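Local coordinates for hypothetical 27.5 kDa protein in SPX19-GCR2 intergenic region (PDB 1JZT) that catalyses the epimerization of the S and R forms of NAD(P)HX, a hydrated, damaged form of NAD(P)H, so that both epimers can be repaired, at residues 32-43 with 73-84; 173-184 with 201-209. All coordinates share one frame; numbering follows the deposited sequence.

Interaction 1: residues 32-43 with 73-84; sequences MELAGFSVAQAV and DGLVCARHLKLF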
loop_
_atom_site.group_PDB
_atom_site.type_symbol
_atom_site.label_atom_id
_atom_site.label_comp_id
_atom_site.label_asym_id
_atom_site.label_seq_id
_atom_site.Cartn_x
_atom_site.Cartn_y
_atom_site.Cartn_z
HETATM N N MSE A 32 -7.526 7.281 -5.519
HETATM C CA MSE A 32 -6.302 7.291 -4.733
HETATM C C MSE A 32 -6.585 7.654 -3.273
HETATM O O MSE A 32 -5.987 7.092 -2.350
HETATM C CB MSE A 32 -5.301 8.270 -5.357
HETATM C CG MSE A 32 -3.916 8.253 -4.729
HETATM SE SE MSE A 32 -2.580 8.997 -5.954
HETATM C CE MSE A 32 -2.518 7.538 -7.225
ATOM N N GLU A 33 -7.502 8.595 -3.060
ATOM C CA GLU A 33 -7.864 9.002 -1.707
ATOM C C GLU A 33 -8.518 7.819 -0.993
ATOM O O GLU A 33 -8.176 7.498 0.150
ATOM C CB GLU A 33 -8.846 10.172 -1.754
ATOM C CG GLU A 33 -9.175 10.779 -0.401
ATOM C CD GLU A 33 -7.956 11.358 0.303
ATOM O OE1 GLU A 33 -7.000 11.798 -0.381
ATOM O OE2 GLU A 33 -7.968 11.395 1.551
ATOM N N LEU A 34 -9.462 7.174 -1.670
ATOM C CA LEU A 34 -10.157 6.026 -1.092
ATOM C C LEU A 34 -9.188 4.864 -0.870
ATOM O O LEU A 34 -9.249 4.197 0.158
ATOM C CB LEU A 34 -11.314 5.595 -2.001
ATOM C CG LEU A 34 -12.519 6.546 -2.116
ATOM C CD1 LEU A 34 -13.511 5.982 -3.126
ATOM C CD2 LEU A 34 -13.187 6.715 -0.759
ATOM N N ALA A 35 -8.285 4.633 -1.824
ATOM C CA ALA A 35 -7.312 3.547 -1.695
ATOM C C ALA A 35 -6.365 3.797 -0.521
ATOM O O ALA A 35 -6.128 2.904 0.300
ATOM C CB ALA A 35 -6.513 3.393 -2.986
ATOM N N GLY A 36 -5.817 5.006 -0.454
ATOM C CA GLY A 36 -4.910 5.350 0.629
ATOM C C GLY A 36 -5.609 5.264 1.975
ATOM O O GLY A 36 -4.993 4.909 2.990
ATOM N N PHE A 37 -6.898 5.594 1.991
ATOM C CA PHE A 37 -7.675 5.534 3.224
ATOM C C PHE A 37 -7.741 4.083 3.686
ATOM O O PHE A 37 -7.517 3.781 4.867
ATOM C CB PHE A 37 -9.098 6.061 3.010
ATOM C CG PHE A 37 -9.948 6.012 4.254
ATOM C CD1 PHE A 37 -9.910 7.052 5.174
ATOM C CD2 PHE A 37 -10.720 4.891 4.541
ATOM C CE1 PHE A 37 -10.621 6.980 6.372
ATOM C CE2 PHE A 37 -11.438 4.804 5.742
ATOM C CZ PHE A 37 -11.383 5.854 6.655
ATOM N N SER A 38 -8.032 3.188 2.746
ATOM C CA SER A 38 -8.123 1.757 3.037
ATOM C C SER A 38 -6.863 1.247 3.720
ATOM O O SER A 38 -6.924 0.586 4.752
ATOM C CB SER A 38 -8.343 0.962 1.744
ATOM O OG SER A 38 -9.628 1.193 1.214
ATOM N N VAL A 39 -5.716 1.541 3.119
ATOM C CA VAL A 39 -4.440 1.115 3.680
ATOM C C VAL A 39 -4.277 1.617 5.112
ATOM O O VAL A 39 -3.893 0.862 5.996
ATOM C CB VAL A 39 -3.253 1.642 2.853
ATOM C CG1 VAL A 39 -1.937 1.205 3.498
ATOM C CG2 VAL A 39 -3.348 1.120 1.424
ATOM N N ALA A 40 -4.542 2.900 5.339
ATOM C CA ALA A 40 -4.431 3.468 6.684
ATOM C C ALA A 40 -5.354 2.740 7.666
ATOM O O ALA A 40 -4.963 2.420 8.794
ATOM C CB ALA A 40 -4.780 4.941 6.649
ATOM N N GLN A 41 -6.588 2.485 7.245
ATOM C CA GLN A 41 -7.532 1.780 8.111
ATOM C C GLN A 41 -7.007 0.372 8.469
ATOM O O GLN A 41 -7.164 -0.077 9.606
ATOM C CB GLN A 41 -8.910 1.707 7.431
ATOM C CG GLN A 41 -10.063 1.257 8.338
ATOM C CD GLN A 41 -11.433 1.469 7.695
ATOM O OE1 GLN A 41 -11.691 0.988 6.596
ATOM N NE2 GLN A 41 -12.312 2.186 8.387
ATOM N N ALA A 42 -6.375 -0.316 7.517
ATOM C CA ALA A 42 -5.826 -1.661 7.769
ATOM C C ALA A 42 -4.705 -1.606 8.808
ATOM O O ALA A 42 -4.604 -2.471 9.686
ATOM C CB ALA A 42 -5.291 -2.280 6.464
ATOM N N VAL A 43 -3.854 -0.590 8.699
ATOM C CA VAL A 43 -2.747 -0.418 9.636
ATOM C C VAL A 43 -3.284 -0.161 11.042
ATOM O O VAL A 43 -2.810 -0.741 12.021
ATOM C CB VAL A 43 -1.857 0.765 9.219
ATOM C CG1 VAL A 43 -0.846 1.077 10.318
ATOM C CG2 VAL A 43 -1.154 0.439 7.914
ATOM N N ASP A 73 -0.725 6.259 -3.430
ATOM C CA ASP A 73 -1.622 5.668 -2.440
ATOM C C ASP A 73 -0.964 5.784 -1.065
ATOM O O ASP A 73 -1.633 6.014 -0.060
ATOM C CB ASP A 73 -1.893 4.184 -2.749
ATOM C CG ASP A 73 -2.766 3.978 -3.986
ATOM O OD1 ASP A 73 -3.345 4.951 -4.501
ATOM O OD2 ASP A 73 -2.875 2.824 -4.441
ATOM N N GLY A 74 0.356 5.628 -1.031
ATOM C CA GLY A 74 1.077 5.731 0.225
ATOM C C GLY A 74 1.058 7.136 0.803
ATOM O O GLY A 74 0.975 7.308 2.024
ATOM N N LEU A 75 1.148 8.144 -0.061
ATOM C CA LEU A 75 1.133 9.536 0.388
ATOM C C LEU A 75 -0.201 9.853 1.069
ATOM O O LEU A 75 -0.241 10.581 2.067
ATOM C CB LEU A 75 1.360 10.486 -0.798
ATOM C CG LEU A 75 2.678 10.306 -1.562
ATOM C CD1 LEU A 75 2.804 11.348 -2.683
ATOM C CD2 LEU A 75 3.834 10.426 -0.591
ATOM N N VAL A 76 -1.286 9.307 0.523
ATOM C CA VAL A 76 -2.623 9.499 1.089
ATOM C C VAL A 76 -2.680 8.776 2.443
ATOM O O VAL A 76 -3.129 9.331 3.444
ATOM C CB VAL A 76 -3.710 8.903 0.168
ATOM C CG1 VAL A 76 -5.057 8.872 0.889
ATOM C CG2 VAL A 76 -3.820 9.730 -1.105
ATOM N N CYS A 77 -2.228 7.526 2.450
ATOM C CA CYS A 77 -2.206 6.702 3.656
ATOM C C CYS A 77 -1.524 7.417 4.817
ATOM O O CYS A 77 -2.022 7.419 5.937
ATOM C CB CYS A 77 -1.470 5.396 3.363
ATOM S SG CYS A 77 -1.139 4.379 4.822
ATOM N N ALA A 78 -0.371 8.012 4.538
ATOM C CA ALA A 78 0.393 8.726 5.542
ATOM C C ALA A 78 -0.403 9.849 6.210
ATOM O O ALA A 78 -0.291 10.053 7.422
ATOM C CB ALA A 78 1.670 9.282 4.920
ATOM N N ARG A 79 -1.197 10.577 5.430
ATOM C CA ARG A 79 -2.007 11.674 5.979
ATOM C C ARG A 79 -3.107 11.135 6.895
ATOM O O ARG A 79 -3.345 11.682 7.971
ATOM C CB ARG A 79 -2.607 12.515 4.832
ATOM C CG ARG A 79 -3.738 13.489 5.234
ATOM C CD ARG A 79 -3.960 14.545 4.143
ATOM N NE ARG A 79 -3.900 13.955 2.809
ATOM C CZ ARG A 79 -4.888 13.271 2.242
ATOM N NH1 ARG A 79 -6.035 13.089 2.888
ATOM N NH2 ARG A 79 -4.713 12.747 1.033
ATOM N N HIS A 80 -3.774 10.059 6.488
ATOM C CA HIS A 80 -4.822 9.502 7.335
ATOM C C HIS A 80 -4.246 8.938 8.630
ATOM O O HIS A 80 -4.855 9.066 9.688
ATOM C CB HIS A 80 -5.624 8.440 6.577
ATOM C CG HIS A 80 -6.585 9.026 5.593
ATOM N ND1 HIS A 80 -7.766 9.629 5.978
ATOM C CD2 HIS A 80 -6.503 9.185 4.252
ATOM C CE1 HIS A 80 -8.365 10.136 4.917
ATOM N NE2 HIS A 80 -7.618 9.882 3.855
ATOM N N LEU A 81 -3.064 8.331 8.550
ATOM C CA LEU A 81 -2.422 7.779 9.742
ATOM C C LEU A 81 -2.104 8.881 10.736
ATOM O O LEU A 81 -2.180 8.677 11.950
ATOM C CB LEU A 81 -1.135 7.046 9.371
ATOM C CG LEU A 81 -1.316 5.685 8.692
ATOM C CD1 LEU A 81 0.041 5.148 8.244
ATOM C CD2 LEU A 81 -1.980 4.725 9.670
ATOM N N LYS A 82 -1.740 10.052 10.220
ATOM C CA LYS A 82 -1.433 11.185 11.086
ATOM C C LYS A 82 -2.735 11.582 11.784
ATOM O O LYS A 82 -2.757 11.804 12.991
ATOM C CB LYS A 82 -0.891 12.356 10.258
ATOM C CG LYS A 82 -0.498 13.576 11.076
ATOM C CD LYS A 82 0.714 13.290 11.945
ATOM C CE LYS A 82 1.093 14.498 12.782
ATOM N NZ LYS A 82 2.296 14.195 13.607
ATOM N N LEU A 83 -3.824 11.651 11.024
ATOM C CA LEU A 83 -5.112 12.010 11.598
ATOM C C LEU A 83 -5.575 10.949 12.594
ATOM O O LEU A 83 -6.197 11.274 13.608
ATOM C CB LEU A 83 -6.156 12.193 10.487
ATOM C CG LEU A 83 -6.033 13.531 9.741
ATOM C CD1 LEU A 83 -6.501 13.386 8.311
ATOM C CD2 LEU A 83 -6.834 14.599 10.481
ATOM N N PHE A 84 -5.254 9.687 12.312
ATOM C CA PHE A 84 -5.647 8.582 13.182
ATOM C C PHE A 84 -4.857 8.510 14.492
ATOM O O PHE A 84 -5.163 7.689 15.359
ATOM C CB PHE A 84 -5.523 7.236 12.446
ATOM C CG PHE A 84 -6.483 7.069 11.293
ATOM C CD1 PHE A 84 -7.631 7.854 11.198
ATOM C CD2 PHE A 84 -6.244 6.107 10.307
ATOM C CE1 PHE A 84 -8.523 7.694 10.138
ATOM C CE2 PHE A 84 -7.131 5.939 9.243
ATOM C CZ PHE A 84 -8.274 6.733 9.158
#
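Glu33 OE2 takes two hydrogen bonds from helix 69-83, one from His80 NE2 at 2.8 Å and one from Arg79 NH1. The contact is a close crossing of two helices in the Rossmann-like domain: the axes of 32-43 and 73-83 pass 7.3 Å apart at -54°. Arg79 grips the carboxylate end-on, its NH2 reaching Glu33 OE1 at 2.9 Å; both oxygens offer their syn lone pairs and the two flat groups are nearly coplanar. His80 comes to OE2 on the anti side, tilted out of the carboxylate plane. The bend of Glu33 at chi2 (61°) turns its acid group to these donors. With an alanine here the Arg79 guanidinium is likely to lose this countercharge, and the His80 ring would be less firmly held in its rotation. The helices come this close because Gly36 lies against Val76, whose CG1 is 3.5 Å from Gly36 CA; a CB on that glycine would run into Val76 CB. Beyond it, Cys77 SG packs on Val39 CG1, and Ala40 CB touches both His80 CB and Phe84 CE2. One turn into helix 69-83, Asp73, predicted to bind the NADPHX substrate, has OD1 beside Met32 CG. Phe37 completes an aromatic cluster with His80 and Phe84: its edge meets the imidazole face in a T-shaped pair, CD1 lying 3.4 Å from His80 ND1.

Interaction 2: residues 173-184 with 201-209; sequences DVPTGWDVDKGP and PKPCSSHIR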
loop_
_atom_site.group_PDB
_atom_site.type_symbol
_atom_site.label_atom_id
_atom_site.label_comp_id
_atom_site.label_asym_id
_atom_site.label_seq_id
_atom_site.Cartn_x
_atom_site.Cartn_y
_atom_site.Cartn_z
ATOM N N ASP A 173 -1.316 -3.112 -2.137
ATOM C CA ASP A 173 -1.778 -3.798 -3.335
ATOM C C ASP A 173 -1.093 -5.146 -3.578
ATOM O O ASP A 173 -1.752 -6.188 -3.588
ATOM C CB ASP A 173 -1.627 -2.901 -4.564
ATOM C CG ASP A 173 -2.442 -3.405 -5.731
ATOM O OD1 ASP A 173 -3.559 -3.908 -5.482
ATOM O OD2 ASP A 173 -1.981 -3.289 -6.887
ATOM N N VAL A 174 0.219 -5.112 -3.790
ATOM C CA VAL A 174 1.026 -6.310 -4.008
ATOM C C VAL A 174 2.394 -6.099 -3.361
ATOM O O VAL A 174 2.850 -4.967 -3.209
ATOM C CB VAL A 174 1.236 -6.617 -5.525
ATOM C CG1 VAL A 174 -0.070 -7.038 -6.162
ATOM C CG2 VAL A 174 1.808 -5.397 -6.239
ATOM N N PRO A 175 3.061 -7.192 -2.949
ATOM C CA PRO A 175 4.385 -7.074 -2.325
ATOM C C PRO A 175 5.378 -6.605 -3.384
ATOM O O PRO A 175 5.500 -7.228 -4.439
ATOM C CB PRO A 175 4.680 -8.501 -1.856
ATOM C CG PRO A 175 3.305 -9.089 -1.642
ATOM C CD PRO A 175 2.552 -8.569 -2.842
ATOM N N THR A 176 6.073 -5.505 -3.120
ATOM C CA THR A 176 7.030 -4.981 -4.088
ATOM C C THR A 176 8.103 -6.022 -4.416
ATOM O O THR A 176 8.664 -6.650 -3.521
ATOM C CB THR A 176 7.679 -3.691 -3.555
ATOM O OG1 THR A 176 6.670 -2.682 -3.406
ATOM C CG2 THR A 176 8.753 -3.192 -4.509
ATOM N N GLY A 177 8.369 -6.222 -5.702
ATOM C CA GLY A 177 9.382 -7.191 -6.088
ATOM C C GLY A 177 8.825 -8.556 -6.446
ATOM O O GLY A 177 9.536 -9.389 -7.016
ATOM N N TRP A 178 7.563 -8.804 -6.103
ATOM C CA TRP A 178 6.922 -10.082 -6.426
ATOM C C TRP A 178 6.402 -10.024 -7.856
ATOM O O TRP A 178 6.094 -8.944 -8.370
ATOM C CB TRP A 178 5.729 -10.351 -5.496
ATOM C CG TRP A 178 6.073 -10.850 -4.122
ATOM C CD1 TRP A 178 7.229 -10.630 -3.430
ATOM C CD2 TRP A 178 5.215 -11.601 -3.247
ATOM N NE1 TRP A 178 7.143 -11.196 -2.176
ATOM C CE2 TRP A 178 5.920 -11.798 -2.038
ATOM C CE3 TRP A 178 3.918 -12.127 -3.369
ATOM C CZ2 TRP A 178 5.374 -12.499 -0.950
ATOM C CZ3 TRP A 178 3.371 -12.827 -2.283
ATOM C CH2 TRP A 178 4.105 -13.004 -1.089
ATOM N N ASP A 179 6.308 -11.179 -8.506
ATOM C CA ASP A 179 5.760 -11.203 -9.851
ATOM C C ASP A 179 4.258 -11.098 -9.609
ATOM O O ASP A 179 3.663 -11.978 -8.991
ATOM C CB ASP A 179 6.102 -12.513 -10.560
ATOM C CG ASP A 179 5.640 -12.523 -12.002
ATOM O OD1 ASP A 179 4.416 -12.445 -12.235
ATOM O OD2 ASP A 179 6.499 -12.595 -12.906
ATOM N N VAL A 180 3.657 -10.009 -10.078
ATOM C CA VAL A 180 2.234 -9.754 -9.873
ATOM C C VAL A 180 1.328 -10.936 -10.183
ATOM O O VAL A 180 0.303 -11.113 -9.531
ATOM C CB VAL A 180 1.757 -8.534 -10.705
ATOM C CG1 VAL A 180 0.288 -8.240 -10.411
ATOM C CG2 VAL A 180 2.616 -7.313 -10.386
ATOM N N ASP A 181 1.703 -11.755 -11.163
ATOM C CA ASP A 181 0.879 -12.906 -11.528
ATOM C C ASP A 181 1.474 -14.252 -11.135
ATOM O O ASP A 181 0.741 -15.204 -10.865
ATOM C CB ASP A 181 0.610 -12.919 -13.035
ATOM C CG ASP A 181 -0.218 -11.742 -13.491
ATOM O OD1 ASP A 181 -1.247 -11.447 -12.847
ATOM O OD2 ASP A 181 0.155 -11.118 -14.506
ATOM N N LYS A 182 2.802 -14.329 -11.106
ATOM C CA LYS A 182 3.491 -15.570 -10.772
ATOM C C LYS A 182 3.830 -15.707 -9.295
ATOM O O LYS A 182 3.950 -16.818 -8.786
ATOM C CB LYS A 182 4.787 -15.689 -11.580
ATOM C CG LYS A 182 4.618 -15.590 -13.088
ATOM C CD LYS A 182 3.824 -16.759 -13.636
ATOM C CE LYS A 182 3.801 -16.738 -15.155
ATOM N NZ LYS A 182 5.177 -16.812 -15.733
ATOM N N GLY A 183 4.003 -14.580 -8.615
ATOM C CA GLY A 183 4.348 -14.616 -7.204
ATOM C C GLY A 183 5.812 -14.287 -6.964
ATOM O O GLY A 183 6.506 -13.860 -7.879
ATOM N N PRO A 184 6.320 -14.493 -5.739
ATOM C CA PRO A 184 7.718 -14.202 -5.411
ATOM C C PRO A 184 8.697 -15.057 -6.210
ATOM O O PRO A 184 8.657 -16.284 -6.148
ATOM C CB PRO A 184 7.779 -14.477 -3.909
ATOM C CG PRO A 184 6.802 -15.587 -3.741
ATOM C CD PRO A 184 5.643 -15.161 -4.611
ATOM N N PRO A 201 -7.705 -8.549 -5.352
ATOM C CA PRO A 201 -6.377 -9.151 -5.233
ATOM C C PRO A 201 -5.860 -9.667 -6.569
ATOM O O PRO A 201 -6.638 -10.095 -7.425
ATOM C CB PRO A 201 -6.599 -10.281 -4.231
ATOM C CG PRO A 201 -7.737 -9.763 -3.388
ATOM C CD PRO A 201 -8.656 -9.209 -4.445
ATOM N N LYS A 202 -4.546 -9.608 -6.739
ATOM C CA LYS A 202 -3.889 -10.096 -7.947
ATOM C C LYS A 202 -3.431 -11.531 -7.684
ATOM O O LYS A 202 -3.363 -11.964 -6.528
ATOM C CB LYS A 202 -2.695 -9.203 -8.291
ATOM C CG LYS A 202 -3.004 -8.110 -9.311
ATOM C CD LYS A 202 -4.173 -7.221 -8.878
ATOM C CE LYS A 202 -3.757 -6.281 -7.754
ATOM N NZ LYS A 202 -4.831 -5.285 -7.437
ATOM N N PRO A 203 -3.108 -12.286 -8.748
ATOM C CA PRO A 203 -2.664 -13.679 -8.640
ATOM C C PRO A 203 -1.564 -13.944 -7.618
ATOM O O PRO A 203 -1.575 -14.975 -6.951
ATOM C CB PRO A 203 -2.223 -14.008 -10.064
ATOM C CG PRO A 203 -3.158 -13.173 -10.890
ATOM C CD PRO A 203 -3.103 -11.854 -10.157
ATOM N N CYS A 204 -0.618 -13.020 -7.489
ATOM C CA CYS A 204 0.476 -13.213 -6.544
ATOM C C CYS A 204 -0.009 -13.320 -5.094
ATOM O O CYS A 204 0.683 -13.895 -4.254
ATOM C CB CYS A 204 1.500 -12.080 -6.671
ATOM S SG CYS A 204 0.925 -10.452 -6.139
ATOM N N SER A 205 -1.196 -12.787 -4.807
ATOM C CA SER A 205 -1.743 -12.831 -3.454
ATOM C C SER A 205 -1.981 -14.254 -2.947
ATOM O O SER A 205 -2.017 -14.492 -1.740
ATOM C CB SER A 205 -3.059 -12.038 -3.373
ATOM O OG SER A 205 -4.089 -12.659 -4.129
ATOM N N SER A 206 -2.151 -15.200 -3.864
ATOM C CA SER A 206 -2.390 -16.585 -3.472
ATOM C C SER A 206 -1.103 -17.256 -2.987
ATOM O O SER A 206 -1.102 -18.437 -2.651
ATOM C CB SER A 206 -2.953 -17.375 -4.652
ATOM O OG SER A 206 -1.965 -17.519 -5.660
ATOM N N HIS A 207 -0.012 -16.498 -2.953
ATOM C CA HIS A 207 1.275 -17.027 -2.515
ATOM C C HIS A 207 1.611 -16.681 -1.072
ATOM O O HIS A 207 2.641 -17.107 -0.553
ATOM C CB HIS A 207 2.387 -16.511 -3.428
ATOM C CG HIS A 207 2.343 -17.082 -4.809
ATOM N ND1 HIS A 207 3.093 -18.176 -5.188
ATOM C CD2 HIS A 207 1.615 -16.732 -5.896
ATOM C CE1 HIS A 207 2.829 -18.473 -6.446
ATOM N NE2 HIS A 207 1.935 -17.613 -6.900
ATOM N N ILE A 208 0.753 -15.900 -0.422
ATOM C CA ILE A 208 1.006 -15.530 0.965
ATOM C C ILE A 208 0.654 -16.693 1.886
ATOM O O ILE A 208 -0.101 -17.591 1.510
ATOM C CB ILE A 208 0.167 -14.301 1.406
ATOM C CG1 ILE A 208 -1.319 -14.664 1.426
ATOM C CG2 ILE A 208 0.436 -13.120 0.471
ATOM C CD1 ILE A 208 -2.216 -13.559 1.954
ATOM N N ARG A 209 1.214 -16.666 3.090
ATOM C CA ARG A 209 0.957 -17.685 4.099
ATOM C C ARG A 209 0.102 -17.062 5.193
ATOM O O ARG A 209 0.546 -16.147 5.881
ATOM C CB ARG A 209 2.268 -18.178 4.713
ATOM C CG ARG A 209 3.190 -18.890 3.750
ATOM C CD ARG A 209 4.481 -19.304 4.441
ATOM N NE ARG A 209 5.357 -20.042 3.536
ATOM C CZ ARG A 209 6.535 -20.552 3.879
ATOM N NH1 ARG A 209 6.991 -20.409 5.116
ATOM N NH2 ARG A 209 7.258 -21.209 2.982
HETATM O O HOH W 1 -3.182 -8.448 -4.570
HETATM O O HOH W 2 0.318 -17.300 -9.180
#
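Two loops that follow neighbouring parallel strands, 169-172 and 194-198, meet beside the predicted substrate site, where Asp173 and Lys202 form a salt bridge. Lys202 NZ lies 2.7 Å from Asp173 OD1, on its syn lone pair; bends at chi2 and chi3 curl the lysine chain back to the acid, and Val180 CG1 presses tightly on its CG. OD1 also accepts from Leu198 N, and NZ also donates to Val200 O, so both charged groups are tied to the backbone. One water joins Asp173 O to Lys202 N. Farther along, the 3-10 segment 203-207 docks through Cys204 N, which donates to Val180 O at 2.9 Å from above the carbonyl plane. Cys204 SG, at chi1 68° between its own backbone N and carbonyl carbon, reaches Val174 CG1 at 3.6 Å. The Trp178 indole, sandwiched between Pro175 and Pro184, turns its edge to Cys204 O, 3.5 Å from CZ3, while its NE1 is bonded to Ile190 O. Gly183 CA sits over the His207 ring face in a CH-pi contact, 3.8 Å from the centroid, and a second water links His207 NE2 with Asp181 O. Asp179 OD1 accepts from Asp181 N, an Asx turn, and from Lys182 N as well. Loops leaving the C-terminal ends of parallel strands, with the Asp173 end here at the predicted site, are characteristic of Rossmann-like folds.

Interaction 1 comes first along the chain and closes before interaction 2 opens. Their centres are 21 Å apart on opposite sides of the chain's centre, though the nearest atoms approach to about 6 Å. One joins two helices, 28-46 and 69-83; the other joins loops that follow strands 169-172 and 194-198 of the mixed sheet. Strand 194-198 is common ground: Ala35 and Asp73 touch its Leu198, the residue that also meets Asp173. The Asp73 and Asp173 side chains, about 6 Å apart and both predicted to bind the NADPHX substrate, thus bring the helix pair and the loop pair to what is probably one site, with Asn70, a predicted potassium ligand, close to both.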